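Local coordinates for protein OsmC family peroxiredoxin (Aquifex aeolicus, PDB 2E8E) that probably reduces peroxides as a thiol-dependent peroxiredoxin of the OsmC family, using a pair of cysteines, at residues Val6-Glu9 / Thr15-Ser18; Ser44-Asp49 / Lys103-Lys108; Lys71-Glu74 / Lys78-Glu81. All blocks are in the same frame, centred on the assembly; numbering follows the deposited sequence.

Contact 1 of 3, residues Val6-Glu9 / Thr15-Ser18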
loop_
_atom_site.group_PDB
_atom_site.type_symbol
_atom_site.label_atom_id
_atom_site.label_comp_id
_atom_site.label_asym_id
_atom_site.label_seq_id
_atom_site.Cartn_x
_atom_site.Cartn_y
_atom_site.Cartn_z
ATOM N N VAL A 6 8.555 1.689 -8.822
ATOM C CA VAL A 6 7.286 2.115 -9.385
ATOM C C VAL A 6 7.468 3.569 -9.780
ATOM O O VAL A 6 8.323 4.261 -9.231
ATOM C CB VAL A 6 6.107 1.975 -8.389
ATOM C CG1 VAL A 6 5.912 0.500 -8.019
ATOM C CG2 VAL A 6 6.351 2.821 -7.158
ATOM N N GLU A 7 6.689 4.019 -10.755
ATOM C CA GLU A 7 6.780 5.394 -11.224
ATOM C C GLU A 7 5.383 5.975 -11.352
ATOM O O GLU A 7 4.484 5.344 -11.910
ATOM C CB GLU A 7 7.489 5.456 -12.583
ATOM C CG GLU A 7 8.836 4.748 -12.621
ATOM C CD GLU A 7 9.599 5.001 -13.910
ATOM O OE1 GLU A 7 8.978 4.930 -14.990
ATOM O OE2 GLU A 7 10.818 5.263 -13.840
ATOM N N LEU A 8 5.209 7.182 -10.830
ATOM C CA LEU A 8 3.925 7.861 -10.879
ATOM C C LEU A 8 3.995 9.138 -11.696
ATOM O O LEU A 8 5.018 9.820 -11.718
ATOM C CB LEU A 8 3.445 8.213 -9.470
ATOM C CG LEU A 8 2.822 7.102 -8.622
ATOM C CD1 LEU A 8 3.818 5.971 -8.415
ATOM C CD2 LEU A 8 2.379 7.682 -7.292
ATOM N N GLU A 9 2.889 9.449 -12.359
ATOM C CA GLU A 9 2.783 10.655 -13.165
ATOM C C GLU A 9 1.367 11.196 -13.003
ATOM O O GLU A 9 0.398 10.438 -12.959
ATOM C CB GLU A 9 3.080 10.342 -14.635
ATOM C CG GLU A 9 2.981 11.540 -15.559
ATOM C CD GLU A 9 3.586 11.266 -16.925
ATOM O OE1 GLU A 9 3.338 10.173 -17.480
ATOM O OE2 GLU A 9 4.307 12.147 -17.444
ATOM N N THR A 15 -4.180 13.339 -8.847
ATOM C CA THR A 15 -4.307 11.913 -9.122
ATOM C C THR A 15 -3.131 11.474 -9.978
ATOM O O THR A 15 -2.647 12.234 -10.818
ATOM C CB THR A 15 -5.634 11.620 -9.831
ATOM O OG1 THR A 15 -6.699 12.206 -9.071
ATOM C CG2 THR A 15 -5.869 10.117 -9.937
ATOM N N PHE A 16 -2.671 10.244 -9.774
ATOM C CA PHE A 16 -1.504 9.750 -10.493
ATOM C C PHE A 16 -1.667 8.416 -11.191
ATOM O O PHE A 16 -2.244 7.488 -10.628
ATOM C CB PHE A 16 -0.332 9.606 -9.518
ATOM C CG PHE A 16 0.052 10.885 -8.847
ATOM C CD1 PHE A 16 1.088 11.661 -9.353
ATOM C CD2 PHE A 16 -0.654 11.340 -7.742
ATOM C CE1 PHE A 16 1.416 12.882 -8.765
ATOM C CE2 PHE A 16 -0.337 12.561 -7.145
ATOM C CZ PHE A 16 0.702 13.332 -7.663
ATOM N N LEU A 17 -1.158 8.331 -12.417
ATOM C CA LEU A 17 -1.163 7.070 -13.139
ATOM C C LEU A 17 0.100 6.426 -12.582
ATOM O O LEU A 17 1.202 6.981 -12.687
ATOM C CB LEU A 17 -1.074 7.295 -14.650
ATOM C CG LEU A 17 -2.466 7.286 -15.296
ATOM C CD1 LEU A 17 -2.398 7.793 -16.735
ATOM C CD2 LEU A 17 -3.027 5.864 -15.254
ATOM N N SER A 18 -0.079 5.267 -11.960
ATOM C CA SER A 18 1.008 4.564 -11.301
ATOM C C SER A 18 1.433 3.296 -12.020
ATOM O O SER A 18 0.674 2.327 -12.093
ATOM C CB SER A 18 0.569 4.242 -9.875
ATOM O OG SER A 18 -0.019 5.389 -9.281
#
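Glu9 O takes the shortest bond of this strand pair, a hydrogen bond from Leu17 N at 2.7 Å whose donor lies nearly along the C=O axis. The same oxygen also receives a CA-H...O contact from Phe16 CA, at 3.2 Å from Glu9 O. The arrangement is an antiparallel beta hairpin between strands 3-12 and 15-19, and Glu9 and Leu17 form its hydrogen-bonded pair. The return bond runs from Glu9 N to Leu17 O at 3.0 Å, with the donor tilted 23° from the carbonyl plane. Leu17 O has a second visitor as well, Leu8 CA, in another CA-H...O contact. The strands run antiparallel with a marked twist, 142° between the directions of the short segments.

Leu8 and Ser18 make the non-hydrogen-bonded pair, and their side chains lie on one face of the sheet. Leu8 CG comes to 3.4 Å from Ser18 OG, an apolar branch point set against a hydroxyl that bonds weakly to Phe16 O within its own strand. That hydroxyl swings back toward Phe16 because Ser18 OG sits beside its backbone N, chi1 -46°. Gly43 and Gly47 of the second subunit, both on its helix 34-56, pack against Leu8 and Phe16. On the other face are the more exposed side chains of Glu9 and Leu17. Strand 24-28 lies along the other side of strand 15-19, with backbone hydrogen bonds between Phe16 and Ala27 and between Ser18 and Ile25, while residues 6-9 pair antiparallel with a strand of the second subunit, which carries the sheet across the dimer interface.

Leu8 and Phe16 cross at about a right angle, with the methyl CD2 of Leu8 resting 4.0 Å from Phe16 CB and Phe16 CD1 coming to 3.7 Å from Glu9 C.

Contact 2 of 3, residues Ser44-Asp49 / Lys103-Lys108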
loop_
_atom_site.group_PDB
_atom_site.type_symbol
_atom_site.label_atom_id
_atom_site.label_comp_id
_atom_site.label_asym_id
_atom_site.label_seq_id
_atom_site.Cartn_x
_atom_site.Cartn_y
_atom_site.Cartn_z
ATOM N N SER A 44 -3.452 -8.316 0.526
ATOM C CA SER A 44 -2.988 -9.196 -0.536
ATOM C C SER A 44 -1.642 -9.832 -0.210
ATOM O O SER A 44 -1.423 -11.010 -0.506
ATOM C CB SER A 44 -2.922 -8.443 -1.872
ATOM O OG SER A 44 -2.071 -7.312 -1.797
ATOM N N CYS A 45 -0.739 -9.069 0.405
ATOM C CA CYS A 45 0.568 -9.615 0.767
ATOM C C CYS A 45 0.352 -10.787 1.723
ATOM O O CYS A 45 0.912 -11.867 1.534
ATOM C CB CYS A 45 1.431 -8.555 1.454
ATOM S SG CYS A 45 3.152 -9.065 1.749
ATOM N N SER A 46 -0.477 -10.572 2.740
ATOM C CA SER A 46 -0.761 -11.625 3.718
ATOM C C SER A 46 -1.552 -12.765 3.081
ATOM O O SER A 46 -1.300 -13.944 3.361
ATOM C CB SER A 46 -1.551 -11.053 4.899
ATOM O OG SER A 46 -1.778 -12.049 5.891
ATOM N N GLY A 47 -2.506 -12.408 2.226
ATOM C CA GLY A 47 -3.326 -13.405 1.557
ATOM C C GLY A 47 -2.503 -14.380 0.735
ATOM O O GLY A 47 -2.823 -15.566 0.653
ATOM N N VAL A 48 -1.445 -13.877 0.108
ATOM C CA VAL A 48 -0.569 -14.725 -0.688
ATOM C C VAL A 48 0.075 -15.769 0.231
ATOM O O VAL A 48 0.173 -16.944 -0.126
ATOM C CB VAL A 48 0.527 -13.883 -1.384
ATOM C CG1 VAL A 48 1.577 -14.789 -2.014
ATOM C CG2 VAL A 48 -0.110 -13.002 -2.453
ATOM N N ASP A 49 0.494 -15.334 1.418
ATOM C CA ASP A 49 1.115 -16.241 2.389
ATOM C C ASP A 49 0.117 -17.303 2.834
ATOM O O ASP A 49 0.425 -18.497 2.870
ATOM C CB ASP A 49 1.565 -15.503 3.656
ATOM C CG ASP A 49 2.627 -14.450 3.400
ATOM O OD1 ASP A 49 3.489 -14.638 2.517
ATOM O OD2 ASP A 49 2.606 -13.432 4.124
ATOM N N LYS A 103 -1.001 -16.933 11.518
ATOM C CA LYS A 103 0.076 -16.561 12.427
ATOM C C LYS A 103 1.431 -16.497 11.729
ATOM O O LYS A 103 2.206 -15.566 11.956
ATOM C CB LYS A 103 0.134 -17.524 13.615
ATOM C CG LYS A 103 -1.069 -17.390 14.531
ATOM C CD LYS A 103 -0.916 -18.227 15.785
ATOM C CE LYS A 103 -2.127 -18.071 16.685
ATOM N NZ LYS A 103 -2.406 -16.639 16.982
ATOM N N LEU A 104 1.718 -17.473 10.874
ATOM C CA LEU A 104 2.986 -17.472 10.156
ATOM C C LEU A 104 3.079 -16.246 9.257
ATOM O O LEU A 104 4.139 -15.638 9.130
ATOM C CB LEU A 104 3.132 -18.735 9.311
ATOM C CG LEU A 104 3.538 -19.987 10.092
ATOM C CD1 LEU A 104 3.520 -21.195 9.165
ATOM C CD2 LEU A 104 4.927 -19.782 10.687
ATOM N N SER A 105 1.964 -15.884 8.632
ATOM C CA SER A 105 1.951 -14.723 7.757
ATOM C C SER A 105 2.165 -13.430 8.537
ATOM O O SER A 105 3.105 -12.678 8.268
ATOM C CB SER A 105 0.625 -14.644 6.996
ATOM O OG SER A 105 0.581 -13.476 6.189
ATOM N N THR A 106 1.303 -13.181 9.516
ATOM C CA THR A 106 1.382 -11.959 10.307
ATOM C C THR A 106 2.617 -11.829 11.192
ATOM O O THR A 106 3.036 -10.717 11.513
ATOM C CB THR A 106 0.127 -11.791 11.196
ATOM O OG1 THR A 106 0.006 -12.911 12.082
ATOM C CG2 THR A 106 -1.122 -11.690 10.335
ATOM N N GLU A 107 3.212 -12.951 11.580
ATOM C CA GLU A 107 4.380 -12.895 12.449
ATOM C C GLU A 107 5.729 -13.130 11.777
ATOM O O GLU A 107 6.768 -12.845 12.374
ATOM C CB GLU A 107 4.202 -13.879 13.613
ATOM C CG GLU A 107 3.089 -13.479 14.572
ATOM C CD GLU A 107 2.823 -14.521 15.645
ATOM O OE1 GLU A 107 3.774 -14.914 16.349
ATOM O OE2 GLU A 107 1.656 -14.942 15.785
ATOM N N LYS A 108 5.734 -13.625 10.544
ATOM C CA LYS A 108 7.009 -13.888 9.884
ATOM C C LYS A 108 7.146 -13.564 8.399
ATOM O O LYS A 108 8.148 -12.991 7.980
ATOM C CB LYS A 108 7.405 -15.354 10.096
ATOM C CG LYS A 108 8.659 -15.772 9.345
ATOM C CD LYS A 108 9.094 -17.186 9.704
ATOM C CE LYS A 108 10.398 -17.550 9.009
ATOM N NZ LYS A 108 10.885 -18.906 9.400
#
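Asp49 and Ser105 bring helices 34-56 and 95-109 together, their CA atoms 5.6 Å apart, just where the second helix widens into a pi-type turn at residues 105-108. This is a helix-helix contact in the interior of the OsmC fold, and it is made by small polar side chains instead of interlocking apolar ones.

The hydroxyl of Ser105 does the joining. It donates to Asp49 OD2 at 2.9 Å, meeting the anti lone pair, the one turned away from the other carboxylate oxygen. Ser46 OG, 2.8 Å from Ser105 OG, approaches the same buried oxygen, but its strongest polar partner is the hydroxyl of Tyr87, and which of the two takes the Ser46 proton is not settled. Ser105 presents its oxygen by placing OG opposite its own backbone N, chi1 177°, and Ser46 adopts the same rotation. With an alanine in place of Asp49 the Ser105 hydroxyl loses its carboxylate acceptor and would probably be freer to turn.

Around this link lie the two cysteines that are probably the redox centre. Cys45, one residue before Ser46, touches Cys110, whose side also packs against Ser46, Asp49 and Ser105. These two cysteines form a disulfide in another structure of this protein, but here they are reduced, consistent with a thiol-based peroxidase of this family. Pro34 of the second subunit packs on Ser44 and Cys45, so the cysteine side of the helix also borders the dimer interface.

The aspartate does more than accept a bond: Asp49 CB lies against the serine methylene, 3.6 Å from Ser105 CB.

Contact 3 of 3, residues Lys71-Glu74 / Lys78-Glu81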
loop_
_atom_site.group_PDB
_atom_site.type_symbol
_atom_site.label_atom_id
_atom_site.label_comp_id
_atom_site.label_asym_id
_atom_site.label_seq_id
_atom_site.Cartn_x
_atom_site.Cartn_y
_atom_site.Cartn_z
ATOM N N LYS A 71 -8.979 2.393 11.267
ATOM C CA LYS A 71 -9.507 3.588 11.924
ATOM C C LYS A 71 -8.368 4.596 12.022
ATOM O O LYS A 71 -7.325 4.311 12.616
ATOM C CB LYS A 71 -10.034 3.239 13.318
ATOM C CG LYS A 71 -11.253 2.337 13.295
ATOM C CD LYS A 71 -11.705 1.980 14.704
ATOM C CE LYS A 71 -12.985 1.155 14.682
ATOM N NZ LYS A 71 -12.826 -0.110 13.910
ATOM N N ARG A 72 -8.578 5.777 11.450
ATOM C CA ARG A 72 -7.545 6.807 11.416
ATOM C C ARG A 72 -7.577 7.846 12.525
ATOM O O ARG A 72 -8.640 8.210 13.027
ATOM C CB ARG A 72 -7.604 7.544 10.076
ATOM C CG ARG A 72 -7.591 6.629 8.869
ATOM C CD ARG A 72 -7.775 7.415 7.587
ATOM N NE ARG A 72 -6.652 8.302 7.310
ATOM C CZ ARG A 72 -6.541 9.027 6.203
ATOM N NH1 ARG A 72 -7.494 8.973 5.281
ATOM N NH2 ARG A 72 -5.467 9.770 5.999
ATOM N N ARG A 73 -6.388 8.324 12.884
ATOM C CA ARG A 73 -6.233 9.360 13.892
ATOM C C ARG A 73 -6.865 10.617 13.304
ATOM O O ARG A 73 -6.960 10.755 12.084
ATOM C CB ARG A 73 -4.746 9.602 14.176
ATOM C CG ARG A 73 -4.470 10.736 15.147
ATOM C CD ARG A 73 -3.022 10.746 15.605
ATOM N NE ARG A 73 -2.081 10.971 14.512
ATOM C CZ ARG A 73 -0.760 10.985 14.666
ATOM N NH1 ARG A 73 -0.230 10.786 15.866
ATOM N NH2 ARG A 73 0.032 11.196 13.625
ATOM N N GLU A 74 -7.283 11.541 14.160
ATOM C CA GLU A 74 -7.928 12.757 13.682
ATOM C C GLU A 74 -6.989 13.917 13.361
ATOM O O GLU A 74 -7.394 14.876 12.708
ATOM C CB GLU A 74 -9.006 13.178 14.689
ATOM C CG GLU A 74 -10.121 12.146 14.761
ATOM C CD GLU A 74 -11.080 12.358 15.915
ATOM O OE1 GLU A 74 -12.010 11.536 16.057
ATOM O OE2 GLU A 74 -10.905 13.332 16.678
ATOM N N LYS A 78 -2.698 11.465 9.596
ATOM C CA LYS A 78 -3.847 10.641 9.940
ATOM C C LYS A 78 -3.636 9.156 9.674
ATOM O O LYS A 78 -4.344 8.540 8.880
ATOM C CB LYS A 78 -5.079 11.158 9.197
ATOM C CG LYS A 78 -5.395 12.614 9.543
ATOM C CD LYS A 78 -6.695 13.081 8.918
ATOM C CE LYS A 78 -7.047 14.478 9.407
ATOM N NZ LYS A 78 -8.343 14.961 8.856
ATOM N N ILE A 79 -2.650 8.592 10.360
ATOM C CA ILE A 79 -2.321 7.180 10.226
ATOM C C ILE A 79 -3.431 6.319 10.822
ATOM O O ILE A 79 -4.302 6.816 11.534
ATOM C CB ILE A 79 -1.024 6.840 10.990
ATOM C CG1 ILE A 79 -1.211 7.149 12.480
ATOM C CG2 ILE A 79 0.150 7.631 10.421
ATOM C CD1 ILE A 79 -0.038 6.754 13.350
ATOM N N TYR A 80 -3.400 5.025 10.527
ATOM C CA TYR A 80 -4.374 4.107 11.105
ATOM C C TYR A 80 -3.934 3.821 12.537
ATOM O O TYR A 80 -2.843 3.294 12.757
ATOM C CB TYR A 80 -4.404 2.780 10.343
ATOM C CG TYR A 80 -5.026 2.845 8.971
ATOM C CD1 TYR A 80 -6.320 3.331 8.792
ATOM C CD2 TYR A 80 -4.329 2.386 7.855
ATOM C CE1 TYR A 80 -6.910 3.350 7.531
ATOM C CE2 TYR A 80 -4.905 2.404 6.590
ATOM C CZ TYR A 80 -6.196 2.885 6.436
ATOM O OH TYR A 80 -6.769 2.883 5.190
ATOM N N GLU A 81 -4.764 4.168 13.514
ATOM C CA GLU A 81 -4.414 3.897 14.900
ATOM C C GLU A 81 -4.752 2.441 15.187
ATOM O O GLU A 81 -4.228 1.831 16.123
ATOM C CB GLU A 81 -5.201 4.804 15.850
ATOM C CG GLU A 81 -5.029 6.286 15.567
ATOM C CD GLU A 81 -4.964 7.124 16.832
ATOM O OE1 GLU A 81 -5.855 6.983 17.695
ATOM O OE2 GLU A 81 -4.018 7.928 16.960
HETATM O O HOH W 1 -9.878 15.236 11.664
#
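Arg72 reaches across to Lys78 with its NE, which donates to Lys78 O at 2.8 Å in a nearly straight bond, N-H...O 166°. The contact is the end of the beta hairpin formed by strands 60-72 and 80-90, where Arg72 and Tyr80 are a non-hydrogen-bonded antiparallel pair. The carbonyl oxygen lies practically in the guanidinium plane, and the donor lies in the carbonyl plane. NH2 of Arg72 adds a weak second bond to the same oxygen. A bend at chi3, 66°, folds the arginine back for this. On the way its CG passes Tyr80 CD1 at 3.5 Å, and the guanidinium and phenol planes stand 62° apart.

Backbone bonds hold the frame on which this sits. Arg73 N donates to Ile79 O at 2.9 Å and Glu81 N to Lys71 O at 2.7 Å. Beyond them, Glu81 folds toward Arg73: its OE2 is 3.3 Å from Arg73 CD, packing on the aliphatic part of that chain, whereas the charged NE stays too far for a salt bridge. Ile79 CG1 lies above one guanidinium face of Arg73, displaced toward its rim, and Arg73 NH2 is hydrogen-bonded to Pro77 O in the turn.

The outer shell ties the hairpin to its neighbours. Arg72 NH1 forms a salt bridge with Glu2 of the second subunit and its NH2 bonds Ser111 of that subunit. Tyr80 OH bonds Met35 O, and its ring packs on Leu38 and Leu39, joining the hairpin to helix 34-56.

Beyond CG, Lys78 runs out extended, with CE 3.3 Å from Glu74 O; a water bridges the end, donating to Glu74 O at 2.7 Å and accepting from Lys78 NZ.

How the contacts relate
The three contacts lie well apart: the centres of contacts 1 and 2 are about 27 Å from each other, those of 1 and 3 about 24 Å, and those of 2 and 3 about 23 Å, and no two of them touch. Contact 1 comes first along the chain, in the N-terminal three-stranded sheet. Helix 34-56 then supplies one half of contact 2, and contact 3 follows at the end of the strand 60-72/80-90 hairpin before helix 95-109 closes contact 2. Contacts 2 and 3 both fall within the OsmC-like range. All three reach the second subunit, so the dimer interface runs past sheet, helices and hairpin alike.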